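Local coordinates for protein L-lysine 6-oxidase (Marinomonas mediterranea, PDB 3WEU) that oxidises the epsilon-amino group of L-lysine with a cysteine tryptophylquinone cofactor, releasing ammonium and the hydrogen peroxide that makes it antibacterial, at residues A[511-516]-A[583-588]; A[447-452]-A[503-508]; A[20-25]-A[34-39]; A[150-155]-A[197-202]. One frame throughout, in Å; residues are numbered along the deposited sequence.

In the fold
Interactions 1 and 2 lie deep in the chain, their centres 12 Å apart, and share Asp512 and the bond from Gln584 to Glu452 as points of touch; both reach the modified tryptophan at position 581. Interaction 1 combines one hydrogen bond with packing beside a covalent cross-link, whereas interaction 2 is a methionine side chain packed on a loop with no hydrogen bond across it. Interactions 3 and 4 both reach the same mixed beta sheet, about 17 Å apart centre to centre. Partly buried interaction 3 relies on backbone pairing and a ring stack, surface interaction 4 on one phenol-carboxylate bond. Pro508 and Ala202 pack together, joining interaction 2 to interaction 4.

Interaction 1: A[511-516]-A[583-588]. With EDO (1,2-ethanediol), chain H; EDO (1,2-ethanediol), chain K; EDO (1,2-ethanediol), chain J.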
loop_
_atom_site.group_PDB
_atom_site.type_symbol
_atom_site.label_atom_id
_atom_site.label_comp_id
_atom_site.label_asym_id
_atom_site.label_seq_id
_atom_site.Cartn_x
_atom_site.Cartn_y
_atom_site.Cartn_z
ATOM N N ALA A 511 11.876 7.061 12.926
ATOM C CA ALA A 511 10.756 6.358 13.584
ATOM C C ALA A 511 10.678 6.655 15.071
ATOM O O ALA A 511 9.613 6.823 15.594
ATOM C CB ALA A 511 10.884 4.844 13.399
ATOM N N ASP A 512 11.800 6.659 15.782
ATOM C CA ASP A 512 11.754 6.985 17.216
ATOM C C ASP A 512 11.184 8.410 17.326
ATOM O O ASP A 512 10.361 8.657 18.191
ATOM C CB ASP A 512 13.101 6.867 17.913
ATOM C CG ASP A 512 13.546 5.431 18.117
ATOM O OD1 ASP A 512 12.636 4.557 18.348
ATOM O OD2 ASP A 512 14.796 5.217 18.138
ATOM N N PHE A 513 11.613 9.321 16.434
ATOM C CA PHE A 513 11.197 10.717 16.464
ATOM C C PHE A 513 9.708 10.814 16.198
ATOM O O PHE A 513 8.976 11.468 16.961
ATOM C CB PHE A 513 12.033 11.512 15.460
ATOM C CG PHE A 513 11.842 13.051 15.472
ATOM C CD1 PHE A 513 11.402 13.739 16.519
ATOM C CD2 PHE A 513 12.254 13.773 14.381
ATOM C CE1 PHE A 513 11.335 15.150 16.523
ATOM C CE2 PHE A 513 12.205 15.167 14.363
ATOM C CZ PHE A 513 11.716 15.845 15.456
ATOM N N PHE A 514 9.204 10.137 15.153
ATOM C CA PHE A 514 7.803 10.208 14.815
ATOM C C PHE A 514 6.928 9.634 15.951
ATOM O O PHE A 514 5.853 10.067 16.132
ATOM C CB PHE A 514 7.541 9.401 13.498
ATOM C CG PHE A 514 6.146 9.451 13.036
ATOM C CD1 PHE A 514 5.642 10.593 12.456
ATOM C CD2 PHE A 514 5.301 8.337 13.176
ATOM C CE1 PHE A 514 4.324 10.664 12.015
ATOM C CE2 PHE A 514 3.990 8.404 12.742
ATOM C CZ PHE A 514 3.481 9.558 12.171
ATOM N N ASN A 515 7.391 8.605 16.641
ATOM C CA ASN A 515 6.612 7.954 17.682
ATOM C C ASN A 515 6.810 8.593 19.083
ATOM O O ASN A 515 6.035 8.289 20.013
ATOM C CB ASN A 515 7.137 6.492 17.895
ATOM C CG ASN A 515 6.847 5.543 16.721
ATOM O OD1 ASN A 515 5.910 5.714 15.998
ATOM N ND2 ASN A 515 7.706 4.549 16.562
ATOM N N CYS A 516 7.898 9.347 19.263
ATOM C CA CYS A 516 8.228 9.947 20.600
ATOM C C CYS A 516 7.341 11.171 20.858
ATOM O O CYS A 516 7.770 12.323 20.742
ATOM C CB CYS A 516 9.691 10.353 20.656
ATOM S SG CYS A 516 10.182 10.965 22.265
ATOM N N PRO A 583 11.243 17.277 26.236
ATOM C CA PRO A 583 12.435 18.093 25.927
ATOM C C PRO A 583 13.093 17.725 24.618
ATOM O O PRO A 583 13.694 18.586 23.987
ATOM C CB PRO A 583 13.373 17.779 27.062
ATOM C CG PRO A 583 12.435 17.450 28.226
ATOM C CD PRO A 583 11.415 16.596 27.521
ATOM N N GLN A 584 12.973 16.456 24.229
ATOM C CA GLN A 584 13.702 15.910 23.091
ATOM C C GLN A 584 12.872 15.732 21.840
ATOM O O GLN A 584 13.414 15.583 20.753
ATOM C CB GLN A 584 14.378 14.576 23.465
ATOM C CG GLN A 584 15.841 14.588 23.157
ATOM C CD GLN A 584 16.655 15.338 24.239
ATOM O OE1 GLN A 584 16.139 16.141 25.015
ATOM N NE2 GLN A 584 17.940 15.128 24.203
ATOM N N SER A 585 11.565 15.770 21.991
ATOM C CA SER A 585 10.639 15.526 20.905
ATOM C C SER A 585 9.367 16.287 21.293
ATOM O O SER A 585 8.450 15.744 21.882
ATOM C CB SER A 585 10.368 14.052 20.720
ATOM O OG SER A 585 9.658 13.911 19.523
ATOM N N PRO A 586 9.393 17.611 21.101
ATOM C CA PRO A 586 8.319 18.467 21.581
ATOM C C PRO A 586 7.001 18.135 20.944
ATOM O O PRO A 586 6.957 17.532 19.837
ATOM C CB PRO A 586 8.765 19.880 21.133
ATOM C CG PRO A 586 10.208 19.767 21.029
ATOM C CD PRO A 586 10.476 18.394 20.478
ATOM N N TRP A 587 5.930 18.497 21.608
ATOM C CA TRP A 587 4.583 18.207 21.119
ATOM C C TRP A 587 3.677 19.385 21.099
ATOM O O TRP A 587 3.023 19.634 20.063
ATOM C CB TRP A 587 3.998 17.042 21.901
ATOM C CG TRP A 587 2.855 16.362 21.255
ATOM C CD1 TRP A 587 1.594 16.169 21.765
ATOM C CD2 TRP A 587 2.876 15.718 19.982
ATOM N NE1 TRP A 587 0.856 15.465 20.871
ATOM C CE2 TRP A 587 1.612 15.174 19.772
ATOM C CE3 TRP A 587 3.822 15.597 19.004
ATOM C CZ2 TRP A 587 1.282 14.489 18.620
ATOM C CZ3 TRP A 587 3.483 14.923 17.819
ATOM C CH2 TRP A 587 2.224 14.394 17.657
ATOM N N ASP A 588 3.569 20.099 22.231
ATOM C CA ASP A 588 2.692 21.256 22.335
ATOM C C ASP A 588 3.584 22.465 22.560
ATOM O O ASP A 588 4.222 22.567 23.598
ATOM C CB ASP A 588 1.728 21.066 23.472
ATOM C CG ASP A 588 1.066 19.707 23.428
ATOM O OD1 ASP A 588 1.559 18.752 24.052
ATOM O OD2 ASP A 588 0.084 19.585 22.688
HETATM C C1 EDO H . 6.878 4.431 12.922
HETATM O O1 EDO H . 5.726 4.640 13.758
HETATM C C2 EDO H . 7.364 3.000 12.995
HETATM O O2 EDO H . 7.757 2.686 14.340
HETATM C C1 EDO K . 2.596 9.393 16.193
HETATM O O1 EDO K . 3.667 9.011 17.045
HETATM C C2 EDO K . 2.196 10.762 16.667
HETATM O O2 EDO K . 1.577 10.682 17.970
HETATM C C1 EDO J . -2.654 15.715 18.533
HETATM O O1 EDO J . -1.383 16.321 18.314
HETATM C C2 EDO J . -2.846 15.696 20.054
HETATM O O2 EDO J . -2.140 14.576 20.635
#
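Ser585 presses its CB and OG over the side chain and carbonyl of Cys516, the cysteine half of the cysteine tryptophylquinone cross-link. Cys516 is the first residue to leave helical backbone angles after helix 510-515, and its SG is bonded covalently to CE3 of the modified tryptophan at position 581. The 583-588 loop begins two residues after that tryptophan. The contact is buried and has two components. In the polar one, Ser585 OG donates to Cys516 O at 2.8 Å, lying in the carbonyl plane on a lone pair with a C=O...donor angle of 145°. In the apolar one, Ser585 CB sits 3.5 Å from the thioether sulfur, Cys516 SG. With Cys516 SG anti to the backbone N (chi1 -176°), the sulfur points to the serine side of the helix end.

Phe513, one turn back, also borders Ser585. Its ring meets Phe251 with the planes about 10° apart and touches Met622 of helix 619-625. Farther out, a 1,2-ethanediol lies between Phe514 and Trp587, its C1 above one face of the Phe514 ring. The serine hydroxyl approaches the Phe513 ring at its edge, in plane, with Ser585 OG 3.5 Å from Phe513 CD1.

Interaction 2: A[447-452]-A[503-508]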
loop_
_atom_site.group_PDB
_atom_site.type_symbol
_atom_site.label_atom_id
_atom_site.label_comp_id
_atom_site.label_asym_id
_atom_site.label_seq_id
_atom_site.Cartn_x
_atom_site.Cartn_y
_atom_site.Cartn_z
ATOM N N MET A 447 13.095 4.931 28.459
ATOM C CA MET A 447 13.859 4.361 27.376
ATOM C C MET A 447 13.037 3.236 26.713
ATOM O O MET A 447 13.114 2.086 27.160
ATOM C CB MET A 447 15.188 3.854 27.959
ATOM C CG MET A 447 16.287 4.912 28.058
ATOM S SD MET A 447 17.728 4.218 28.783
ATOM C CE MET A 447 18.964 5.520 28.498
ATOM N N CYS A 448 12.254 3.597 25.708
ATOM C CA CYS A 448 11.372 2.722 24.995
ATOM C C CYS A 448 11.304 2.996 23.497
ATOM O O CYS A 448 10.232 3.023 22.921
ATOM C CB CYS A 448 9.963 2.729 25.647
ATOM S SG CYS A 448 8.850 1.345 25.132
ATOM N N PRO A 449 12.455 3.140 22.852
ATOM C CA PRO A 449 13.770 2.909 23.374
ATOM C C PRO A 449 14.460 4.097 23.972
ATOM O O PRO A 449 15.455 3.956 24.656
ATOM C CB PRO A 449 14.548 2.513 22.106
ATOM C CG PRO A 449 13.912 3.192 20.992
ATOM C CD PRO A 449 12.460 3.282 21.378
ATOM N N GLY A 450 14.013 5.276 23.596
ATOM C CA GLY A 450 14.737 6.467 23.922
ATOM C C GLY A 450 15.006 7.302 22.727
ATOM O O GLY A 450 14.364 7.111 21.696
ATOM N N ILE A 451 15.967 8.214 22.844
ATOM C CA ILE A 451 16.311 9.093 21.680
ATOM C C ILE A 451 17.754 8.828 21.296
ATOM O O ILE A 451 17.993 8.150 20.300
ATOM C CB ILE A 451 16.094 10.574 22.003
ATOM C CG1 ILE A 451 14.598 10.863 22.200
ATOM C CG2 ILE A 451 16.660 11.452 20.910
ATOM C CD1 ILE A 451 13.750 10.648 21.000
ATOM N N GLU A 452 18.711 9.194 22.140
ATOM C CA GLU A 452 20.098 8.933 21.759
ATOM C C GLU A 452 20.542 7.440 21.942
ATOM O O GLU A 452 21.314 6.902 21.109
ATOM C CB GLU A 452 21.052 9.859 22.455
ATOM C CG GLU A 452 20.791 11.369 22.102
ATOM C CD GLU A 452 19.732 12.041 22.993
ATOM O OE1 GLU A 452 19.149 11.371 23.923
ATOM O OE2 GLU A 452 19.472 13.252 22.746
ATOM N N LYS A 503 22.842 0.777 18.620
ATOM C CA LYS A 503 22.285 -0.197 17.694
ATOM C C LYS A 503 20.867 -0.592 17.990
ATOM O O LYS A 503 20.138 -1.029 17.074
ATOM C CB LYS A 503 23.154 -1.454 17.659
ATOM C CG LYS A 503 23.191 -2.210 18.944
ATOM C CD LYS A 503 24.333 -3.205 18.960
ATOM C CE LYS A 503 24.488 -3.868 20.334
ATOM N NZ LYS A 503 25.466 -5.023 20.309
ATOM N N ARG A 504 20.464 -0.487 19.235
ATOM C CA ARG A 504 19.115 -0.893 19.631
ATOM C C ARG A 504 18.014 0.052 19.182
ATOM O O ARG A 504 16.829 -0.309 19.146
ATOM C CB ARG A 504 19.054 -1.042 21.156
ATOM C CG ARG A 504 19.799 -2.276 21.613
ATOM C CD ARG A 504 19.870 -2.267 23.115
ATOM N NE ARG A 504 20.490 -3.481 23.664
ATOM C CZ ARG A 504 21.793 -3.694 23.690
ATOM N NH1 ARG A 504 22.636 -2.783 23.148
ATOM N NH2 ARG A 504 22.261 -4.827 24.209
ATOM N N MET A 505 18.391 1.286 18.833
ATOM C CA MET A 505 17.435 2.330 18.530
ATOM C C MET A 505 16.770 2.042 17.190
ATOM O O MET A 505 17.212 1.158 16.435
ATOM C CB MET A 505 18.110 3.710 18.464
ATOM C CG MET A 505 19.047 4.057 19.605
ATOM S SD MET A 505 18.377 3.701 21.243
ATOM C CE MET A 505 17.308 5.114 21.393
ATOM N N ALA A 506 15.717 2.795 16.879
ATOM C CA ALA A 506 15.017 2.542 15.632
ATOM C C ALA A 506 15.926 2.754 14.440
ATOM O O ALA A 506 16.841 3.595 14.424
ATOM C CB ALA A 506 13.772 3.400 15.495
ATOM N N CYS A 507 15.654 1.949 13.430
ATOM C CA CYS A 507 16.378 1.969 12.153
ATOM C C CYS A 507 15.395 2.161 11.029
ATOM O O CYS A 507 14.691 1.188 10.619
ATOM C CB CYS A 507 17.122 0.658 12.007
ATOM S SG CYS A 507 18.223 0.721 10.575
ATOM N N PRO A 508 15.260 3.419 10.517
ATOM C CA PRO A 508 15.981 4.633 10.848
ATOM C C PRO A 508 15.394 5.377 12.072
ATOM O O PRO A 508 14.243 5.170 12.436
ATOM C CB PRO A 508 15.796 5.490 9.617
ATOM C CG PRO A 508 14.433 5.149 9.193
ATOM C CD PRO A 508 14.245 3.681 9.497
#
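Glu452 OE2 is held by two groups, a salt bridge from Arg13 NH2 and a hydrogen bond from Gln584 NE2. Across the contact, the backbone Glu452 O lies 3.9 Å from Met505 CG. Glu452 OE1 accepts from the backbone N of Val443, so both carboxylate oxygens have partners, which probably helps hold the Glu452 side chain in place.

Met505 does most of the touching. Its chain is bent at chi2 (-47°) and chi3 (-78°), and this curl brings CE against Pro449, Gly450 and Ile451. The closest of these approaches is Met505 CE to Ile451 O, at 3.3 Å. Gly450 C follows at 3.4 Å from Met505 CE. The proline ring and the methionine chain cross obliquely, with Met505 SD 4.1 Å from Pro449 CB. The peptide bond before Pro449 is cis.

Asp512 of helix 510-515 packs on both Pro449 and Met505, and its OD2 accepts from Ala506 N. Just before the proline, Cys448 N donates to O7 of the modified tryptophan at position 581, placing this loop at the cofactor. No hydrogen bond joins the two loops to each other. This suggests that van der Waals contact, chiefly at the Met505 methyl, accounts for most of the direct contact, while polar links to other residues probably help place the loops.

Interaction 3: A[20-25]-A[34-39]; sequences DNFVLN and YEHDVD. With EDO (1,2-ethanediol), chain L.
Leu24 and Tyr34 form a single antiparallel bridge, a hydrogen-bonded pair between the short, weakly bonded strand 22-24 and strand 34-36 of the N-terminal beta region. Both backbone bonds are present: Leu24 N to Tyr34 O at 2.8 Å, and Tyr34 N to Leu24 O at 2.9 Å. The strand axes run at 113° to each other, consistent with the pairing being a single bridge. Strand 22-24 also runs parallel to strand 58-66, through bonds of Val23 with Arg58 and Gly60.

Where the strands splay, aromatic contact takes over. The Phe22 and His36 rings form an offset stack with centroids 4.7 Å apart and planes at 21°; His36 NE2 sits above one face of Phe22, toward the rim. In both residues CG lies between the backbone N and the carbonyl carbon, an orientation consistent with the overlap.

Apolar contact comes from Leu24, whose CB lies 4.3 Å from Tyr34 CB. Its branch atom Leu24 CD1 meets His36 CB at 3.7 Å.

Polar links tie the remaining groups. One water donates to Asp20 O, accepts from Phe22 N and lies 2.8 Å from His36 NE2 in the imidazole plane. Glu35 OE1 forms a salt bridge with Arg57 and OE2 a hydrogen bond with Val47 N. At the other end of the imidazole, His36 ND1 donates to Asp37 O at 2.9 Å, almost perfectly straight at 177° and in the ring plane.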
loop_
_atom_site.group_PDB
_atom_site.type_symbol
_atom_site.label_atom_id
_atom_site.label_comp_id
_atom_site.label_asym_id
_atom_site.label_seq_id
_atom_site.Cartn_x
_atom_site.Cartn_y
_atom_site.Cartn_z
ATOM N N ASP A 20 30.978 21.989 6.088
ATOM C CA ASP A 20 31.855 22.929 6.760
ATOM C C ASP A 20 31.123 23.889 7.711
ATOM O O ASP A 20 31.734 24.756 8.305
ATOM C CB ASP A 20 32.617 23.774 5.706
ATOM C CG ASP A 20 33.669 22.943 4.983
ATOM O OD1 ASP A 20 34.055 21.867 5.489
ATOM O OD2 ASP A 20 34.068 23.349 3.878
ATOM N N ASN A 21 29.794 23.770 7.787
ATOM C CA ASN A 21 28.962 24.714 8.560
ATOM C C ASN A 21 28.398 24.003 9.810
ATOM O O ASN A 21 27.388 23.264 9.728
ATOM C CB ASN A 21 27.827 25.253 7.691
ATOM C CG ASN A 21 27.016 26.347 8.353
ATOM O OD1 ASN A 21 27.332 26.795 9.446
ATOM N ND2 ASN A 21 25.988 26.812 7.677
ATOM N N PHE A 22 29.020 24.253 10.951
ATOM C CA PHE A 22 28.684 23.499 12.164
ATOM C C PHE A 22 28.819 24.376 13.400
ATOM O O PHE A 22 29.491 25.408 13.381
ATOM C CB PHE A 22 29.539 22.235 12.336
ATOM C CG PHE A 22 31.008 22.474 12.258
ATOM C CD1 PHE A 22 31.760 22.720 13.397
ATOM C CD2 PHE A 22 31.641 22.446 11.038
ATOM C CE1 PHE A 22 33.121 22.979 13.342
ATOM C CE2 PHE A 22 33.040 22.699 10.958
ATOM C CZ PHE A 22 33.756 22.983 12.103
ATOM N N VAL A 23 28.219 23.893 14.491
ATOM C CA VAL A 23 28.393 24.460 15.769
ATOM C C VAL A 23 29.169 23.476 16.648
ATOM O O VAL A 23 29.278 22.293 16.329
ATOM C CB VAL A 23 27.012 24.864 16.385
ATOM C CG1 VAL A 23 26.356 25.943 15.534
ATOM C CG2 VAL A 23 26.025 23.724 16.465
ATOM N N LEU A 24 29.693 23.988 17.757
ATOM C CA LEU A 24 30.336 23.183 18.738
ATOM C C LEU A 24 29.409 22.892 19.935
ATOM O O LEU A 24 28.310 23.452 20.132
ATOM C CB LEU A 24 31.598 23.894 19.249
ATOM C CG LEU A 24 32.627 24.142 18.127
ATOM C CD1 LEU A 24 33.831 24.794 18.696
ATOM C CD2 LEU A 24 33.003 22.848 17.398
ATOM N N ASN A 25 29.900 21.982 20.755
ATOM C CA ASN A 25 29.075 21.362 21.779
ATOM C C ASN A 25 28.654 22.316 22.857
ATOM O O ASN A 25 29.341 23.287 23.166
ATOM C CB ASN A 25 29.826 20.242 22.496
ATOM C CG ASN A 25 31.205 20.648 22.910
ATOM O OD1 ASN A 25 32.139 20.709 22.081
ATOM N ND2 ASN A 25 31.375 20.929 24.209
ATOM N N TYR A 34 27.601 26.208 20.418
ATOM C CA TYR A 34 28.397 27.410 20.215
ATOM C C TYR A 34 28.799 27.647 18.801
ATOM O O TYR A 34 29.149 26.733 18.087
ATOM C CB TYR A 34 29.715 27.323 21.031
ATOM C CG TYR A 34 29.533 27.793 22.404
ATOM C CD1 TYR A 34 28.855 26.996 23.372
ATOM C CD2 TYR A 34 29.946 29.057 22.757
ATOM C CE1 TYR A 34 28.634 27.483 24.640
ATOM C CE2 TYR A 34 29.684 29.575 24.007
ATOM C CZ TYR A 34 29.051 28.773 24.934
ATOM O OH TYR A 34 28.895 29.312 26.136
ATOM N N GLU A 35 28.747 28.915 18.392
ATOM C CA GLU A 35 29.460 29.333 17.211
ATOM C C GLU A 35 30.953 29.201 17.498
ATOM O O GLU A 35 31.385 29.037 18.679
ATOM C CB GLU A 35 29.126 30.782 16.864
ATOM C CG GLU A 35 27.671 31.086 16.560
ATOM C CD GLU A 35 27.095 30.381 15.365
ATOM O OE1 GLU A 35 27.875 30.055 14.426
ATOM O OE2 GLU A 35 25.851 30.264 15.335
ATOM N N HIS A 36 31.759 29.271 16.446
ATOM C CA HIS A 36 33.173 29.199 16.637
ATOM C C HIS A 36 33.925 30.152 15.708
ATOM O O HIS A 36 33.365 30.589 14.713
ATOM C CB HIS A 36 33.630 27.745 16.400
ATOM C CG HIS A 36 33.387 27.288 15.012
ATOM N ND1 HIS A 36 34.225 27.617 13.968
ATOM C CD2 HIS A 36 32.389 26.543 14.479
ATOM C CE1 HIS A 36 33.731 27.137 12.844
ATOM N NE2 HIS A 36 32.606 26.494 13.123
ATOM N N ASP A 37 35.202 30.371 16.009
ATOM C CA ASP A 37 36.101 31.220 15.157
ATOM C C ASP A 37 36.872 30.357 14.175
ATOM O O ASP A 37 36.668 29.192 14.143
ATOM C CB ASP A 37 37.091 32.026 15.962
ATOM C CG ASP A 37 38.043 31.201 16.765
ATOM O OD1 ASP A 37 38.361 30.018 16.534
ATOM O OD2 ASP A 37 38.488 31.786 17.717
ATOM N N VAL A 38 37.772 30.949 13.376
ATOM C CA VAL A 38 38.457 30.179 12.337
ATOM C C VAL A 38 39.423 29.150 12.845
ATOM O O VAL A 38 39.741 28.242 12.096
ATOM C CB VAL A 38 39.204 31.110 11.333
ATOM C CG1 VAL A 38 38.151 31.958 10.631
ATOM C CG2 VAL A 38 40.251 31.910 12.042
ATOM N N ASP A 39 39.837 29.316 14.109
ATOM C CA ASP A 39 40.641 28.356 14.834
ATOM C C ASP A 39 39.810 27.214 15.456
ATOM O O ASP A 39 40.395 26.367 16.128
ATOM C CB ASP A 39 41.392 29.035 15.978
ATOM C CG ASP A 39 42.480 30.022 15.486
ATOM O OD1 ASP A 39 42.917 29.866 14.357
ATOM O OD2 ASP A 39 42.884 30.896 16.275
HETATM C C1 EDO L . 24.779 30.383 6.317
HETATM O O1 EDO L . 23.719 29.896 5.529
HETATM C C2 EDO L . 24.261 30.530 7.694
HETATM O O2 EDO L . 24.675 29.349 8.425
HETATM O O HOH W 1 31.289 25.950 10.748
#

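Interaction 4: A[150-155]-A[197-202]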
loop_
_atom_site.group_PDB
_atom_site.type_symbol
_atom_site.label_atom_id
_atom_site.label_comp_id
_atom_site.label_asym_id
_atom_site.label_seq_id
_atom_site.Cartn_x
_atom_site.Cartn_y
_atom_site.Cartn_z
ATOM N N THR A 150 41.360 17.953 8.871
ATOM C CA THR A 150 40.007 17.532 8.531
ATOM C C THR A 150 40.095 16.230 7.784
ATOM O O THR A 150 40.811 16.151 6.780
ATOM C CB THR A 150 39.317 18.514 7.624
ATOM O OG1 THR A 150 39.249 19.796 8.230
ATOM C CG2 THR A 150 37.886 18.086 7.361
ATOM N N VAL A 151 39.399 15.193 8.245
ATOM C CA VAL A 151 39.232 13.961 7.459
ATOM C C VAL A 151 37.813 13.404 7.547
ATOM O O VAL A 151 37.260 13.255 8.638
ATOM C CB VAL A 151 40.281 12.912 7.833
ATOM C CG1 VAL A 151 40.307 12.653 9.265
ATOM C CG2 VAL A 151 40.063 11.589 7.099
ATOM N N GLU A 152 37.211 13.119 6.406
ATOM C CA GLU A 152 35.881 12.535 6.364
ATOM C C GLU A 152 35.940 11.072 6.773
ATOM O O GLU A 152 36.901 10.339 6.484
ATOM C CB GLU A 152 35.327 12.682 4.953
ATOM C CG GLU A 152 33.829 12.574 4.858
ATOM C CD GLU A 152 33.032 13.678 5.594
ATOM O OE1 GLU A 152 33.662 14.694 6.044
ATOM O OE2 GLU A 152 31.764 13.554 5.570
ATOM N N ILE A 153 34.916 10.612 7.454
ATOM C CA ILE A 153 34.745 9.163 7.627
ATOM C C ILE A 153 33.927 8.696 6.434
ATOM O O ILE A 153 32.723 8.438 6.500
ATOM C CB ILE A 153 34.054 8.831 8.973
ATOM C CG1 ILE A 153 34.739 9.490 10.175
ATOM C CG2 ILE A 153 34.019 7.345 9.244
ATOM C CD1 ILE A 153 33.810 9.499 11.408
ATOM N N SER A 154 34.609 8.503 5.306
ATOM C CA SER A 154 33.946 8.342 4.027
ATOM C C SER A 154 34.111 6.943 3.444
ATOM O O SER A 154 35.111 6.310 3.705
ATOM C CB SER A 154 34.582 9.308 3.045
ATOM O OG SER A 154 34.126 9.098 1.741
ATOM N N ILE A 155 33.197 6.578 2.563
ATOM C CA ILE A 155 33.316 5.314 1.808
ATOM C C ILE A 155 34.453 5.427 0.854
ATOM O O ILE A 155 34.927 4.418 0.414
ATOM C CB ILE A 155 32.068 4.932 1.035
ATOM C CG1 ILE A 155 31.762 5.914 -0.084
ATOM C CG2 ILE A 155 30.940 4.727 2.020
ATOM C CD1 ILE A 155 30.644 5.442 -1.008
ATOM N N GLY A 197 29.275 14.134 13.345
ATOM C CA GLY A 197 28.603 12.901 12.963
ATOM C C GLY A 197 27.932 13.015 11.621
ATOM O O GLY A 197 28.297 13.824 10.795
ATOM N N GLY A 198 26.908 12.206 11.442
ATOM C CA GLY A 198 26.156 12.113 10.198
ATOM C C GLY A 198 25.419 13.344 9.731
ATOM O O GLY A 198 25.317 14.410 10.420
ATOM N N TYR A 199 24.865 13.149 8.550
ATOM C CA TYR A 199 24.224 14.153 7.799
ATOM C C TYR A 199 22.703 14.035 7.760
ATOM O O TYR A 199 22.055 14.901 7.159
ATOM C CB TYR A 199 24.783 14.136 6.392
ATOM C CG TYR A 199 26.224 14.497 6.313
ATOM C CD1 TYR A 199 27.223 13.495 6.331
ATOM C CD2 TYR A 199 26.625 15.836 6.355
ATOM C CE1 TYR A 199 28.573 13.845 6.281
ATOM C CE2 TYR A 199 27.967 16.192 6.337
ATOM C CZ TYR A 199 28.937 15.207 6.298
ATOM O OH TYR A 199 30.245 15.564 6.233
ATOM N N GLY A 200 22.164 13.024 8.430
ATOM C CA GLY A 200 20.756 12.734 8.435
ATOM C C GLY A 200 20.259 11.765 7.366
ATOM O O GLY A 200 19.037 11.606 7.165
ATOM N N PHE A 201 21.207 11.120 6.671
ATOM C CA PHE A 201 20.900 10.043 5.719
ATOM C C PHE A 201 19.906 9.038 6.310
ATOM O O PHE A 201 20.055 8.562 7.445
ATOM C CB PHE A 201 22.198 9.275 5.354
ATOM C CG PHE A 201 21.973 8.125 4.415
ATOM C CD1 PHE A 201 21.581 6.888 4.862
ATOM C CD2 PHE A 201 22.147 8.334 3.041
ATOM C CE1 PHE A 201 21.325 5.845 3.926
ATOM C CE2 PHE A 201 21.889 7.317 2.138
ATOM C CZ PHE A 201 21.493 6.091 2.582
ATOM N N ALA A 202 18.913 8.686 5.529
ATOM C CA ALA A 202 17.956 7.619 5.945
ATOM C C ALA A 202 17.284 7.146 4.657
ATOM O O ALA A 202 16.522 7.885 4.006
ATOM C CB ALA A 202 16.943 8.151 6.945
#
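Tyr199 OH donates to Glu152 OE2 at 2.6 Å, a short bond that accounts for the whole polar contact between strand 150-154 and the 197-202 loop. The phenol and the carboxylate come from opposite directions and meet nearly coplanar, their planes 28° apart. Glu152 OE2 lies at the edge of the tyrosine ring, in its plane and 3.3 Å from Tyr199 CE1, and accepts the hydrogen bond on its syn lone pair, the side of the other carboxylate oxygen. Glu152 reaches this point because its chain runs out from the strand and then bends at chi2 (64°).

In the second shell, Ser181 OG is also hydrogen-bonded to Glu152 OE2 and Thr184 OG1 to OE1, so both carboxylate oxygens are engaged and the rotation of the group is restrained. The phenol oxygen has Thr19 OG1 as a second partner, and the tyrosine ring touches Ser181 and Thr184. At the base of the tyrosine, Asp220 OD2 accepts from the backbone N of both Tyr199 and Phe201, holding the loop's course.

The bond spans strand 181-187, which lies between 150-154 and 193-196 in the mixed beta sheet. It is a strand-to-loop side-chain link, tying the loop after strand 193-196 to strand 150-154.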